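Local coordinates for A197 (Sulfolobus turreted icosahedral virus, PDB 2C0N), which is probably a glycosyltransferase, a crenarchaeal viral enzyme with the GT-A fold, likely transferring sugar from a nucleotide-activated donor, at residues Gln40-Leu45 with Arg133-Ala138. Residues are numbered along the deposited sequence; the frame is centred on the assembly and turned at random.
Sequences QREIAL and RPAFLA
Glu42 reaches from helix 37-50 to the backbone of the 133-138 loop and holds two successive amide groups with its carboxylate. Phe136 N donates to Glu42 OE1 in a nearly straight bond of 3.0 Å (N-H...O 175°), while Ala135 N meets Glu42 OE2 at 3.0 Å and also makes a weak, strongly bent hydrogen bond to Glu42 OE1. Both main bonds arrive on the syn sides of the oxygens, somewhat out of the carboxylate plane. With CG anti to the backbone N (chi1 -160°) and a bend at chi2, the carboxylate is brought up to the Ala135 and Phe136 amides, and Glu42 OE1 also lies 3.3 Å from Pro134 CB. Pro134 follows a cis peptide bond, directly ahead of the two amides that Glu42 binds. In this GT-A glycosyltransferase, a Rossmann-like α/β fold, the contact ties helix 37-50, which follows strand 28-31 and precedes strand 56-60 in the chain, the two strands that flank strand 3-8 in parallel, to the loop that leads from helix 125-128 toward helix 150-158. At the neighbouring helix residue, Arg41, the Phe136 ring lays one face over CB, 3.9 Å from the ring centroid, in a CH-pi contact. The Arg41 chain crosses the phenyl group at about a right angle and runs on extended to its guanidinium group, which forms salt bridges with Glu150 and Asp61. Leu45 CB approaches the edge of the same ring near its plane, and Phe154 of helix 150-158 also meets the ring, their planes almost parallel. Leu45, its CG anti to the backbone N (chi1 -176°), sends CD2 into Ala135 CB at 3.4 Å, closer than ordinary van der Waals contact. Leu45 CD2 also lies 3.8 Å from Arg133 CD, beyond which the bent chain carries NH1 to a salt bridge with Asp46.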
# COMPACT_ATOMS: atom_id res chain seq x y z
N GLN A 40 -3.95 -10.49 -15.40
CA GLN A 40 -4.51 -9.93 -14.14
C GLN A 40 -5.96 -9.51 -14.30
O GLN A 40 -6.78 -9.73 -13.41
CB GLN A 40 -3.68 -8.73 -13.67
CG GLN A 40 -2.24 -9.04 -13.35
CD GLN A 40 -1.45 -7.79 -13.07
OE1 GLN A 40 -1.30 -6.94 -13.94
NE2 GLN A 40 -0.93 -7.67 -11.87
N ARG A 41 -6.31 -8.91 -15.43
CA ARG A 41 -7.70 -8.49 -15.63
C ARG A 41 -8.65 -9.67 -15.76
O ARG A 41 -9.78 -9.62 -15.29
CB ARG A 41 -7.84 -7.57 -16.84
CG ARG A 41 -7.03 -6.33 -16.75
CD ARG A 41 -7.50 -5.29 -17.70
NE ARG A 41 -6.56 -4.19 -17.84
CZ ARG A 41 -6.39 -3.23 -16.95
NH1 ARG A 41 -7.08 -3.24 -15.83
NH2 ARG A 41 -5.51 -2.26 -17.17
N GLU A 42 -8.20 -10.75 -16.36
CA GLU A 42 -9.04 -11.95 -16.41
C GLU A 42 -9.24 -12.57 -15.03
O GLU A 42 -10.31 -13.03 -14.72
CB GLU A 42 -8.43 -12.98 -17.34
CG GLU A 42 -9.42 -14.02 -17.82
CD GLU A 42 -10.39 -13.45 -18.78
OE1 GLU A 42 -9.95 -12.88 -19.79
OE2 GLU A 42 -11.59 -13.49 -18.51
N ILE A 43 -8.19 -12.65 -14.23
CA ILE A 43 -8.29 -13.11 -12.85
C ILE A 43 -9.30 -12.25 -12.11
O ILE A 43 -10.17 -12.77 -11.40
CB ILE A 43 -6.92 -13.03 -12.16
CG1 ILE A 43 -6.00 -14.13 -12.70
CG2 ILE A 43 -7.03 -13.15 -10.62
CD1 ILE A 43 -4.57 -13.94 -12.35
N ALA A 44 -9.19 -10.94 -12.27
CA ALA A 44 -10.13 -9.99 -11.63
C ALA A 44 -11.58 -10.32 -11.98
O ALA A 44 -12.39 -10.45 -11.08
CB ALA A 44 -9.84 -8.59 -12.04
N LEU A 45 -11.89 -10.45 -13.28
CA LEU A 45 -13.22 -10.87 -13.75
C LEU A 45 -13.71 -12.18 -13.12
O LEU A 45 -14.83 -12.27 -12.64
CB LEU A 45 -13.24 -11.02 -15.27
CG LEU A 45 -14.58 -11.36 -15.92
CD1 LEU A 45 -15.68 -10.38 -15.50
CD2 LEU A 45 -14.46 -11.42 -17.45
N ARG A 133 -16.47 -15.37 -22.14
CA ARG A 133 -15.26 -15.53 -21.32
C ARG A 133 -14.35 -16.60 -21.90
O ARG A 133 -14.84 -17.66 -22.32
CB ARG A 133 -15.60 -15.90 -19.87
CG ARG A 133 -15.75 -14.71 -18.93
CD ARG A 133 -15.42 -15.10 -17.45
NE ARG A 133 -16.55 -15.74 -16.79
CZ ARG A 133 -16.49 -16.48 -15.67
NH1 ARG A 133 -15.34 -16.69 -15.03
NH2 ARG A 133 -17.61 -17.01 -15.19
N PRO A 134 -13.02 -16.36 -21.90
CA PRO A 134 -12.30 -15.24 -21.26
C PRO A 134 -12.40 -13.91 -22.07
O PRO A 134 -12.47 -13.94 -23.30
CB PRO A 134 -10.85 -15.75 -21.18
CG PRO A 134 -10.80 -17.04 -21.99
CD PRO A 134 -12.11 -17.22 -22.67
N ALA A 135 -12.37 -12.78 -21.35
CA ALA A 135 -12.80 -11.45 -21.83
C ALA A 135 -11.70 -10.45 -22.23
O ALA A 135 -11.95 -9.49 -22.97
CB ALA A 135 -13.64 -10.79 -20.73
N PHE A 136 -10.50 -10.63 -21.69
CA PHE A 136 -9.38 -9.71 -21.95
C PHE A 136 -8.26 -10.44 -22.65
O PHE A 136 -7.78 -11.47 -22.19
CB PHE A 136 -8.86 -9.10 -20.64
CG PHE A 136 -9.89 -8.38 -19.88
CD1 PHE A 136 -10.55 -8.99 -18.84
CD2 PHE A 136 -10.24 -7.08 -20.23
CE1 PHE A 136 -11.52 -8.31 -18.15
CE2 PHE A 136 -11.25 -6.42 -19.56
CZ PHE A 136 -11.88 -7.03 -18.52
N LEU A 137 -7.84 -9.90 -23.78
CA LEU A 137 -6.77 -10.52 -24.55
C LEU A 137 -5.86 -9.44 -25.16
O LEU A 137 -6.34 -8.44 -25.69
CB LEU A 137 -7.35 -11.41 -25.65
CG LEU A 137 -6.34 -12.18 -26.49
CD1 LEU A 137 -5.51 -13.09 -25.61
CD2 LEU A 137 -7.05 -12.95 -27.55
N ALA A 138 -4.56 -9.67 -25.07
CA ALA A 138 -3.57 -8.74 -25.58
C ALA A 138 -2.67 -9.50 -26.53
O ALA A 138 -2.81 -9.35 -27.72
CB ALA A 138 -2.77 -8.16 -24.46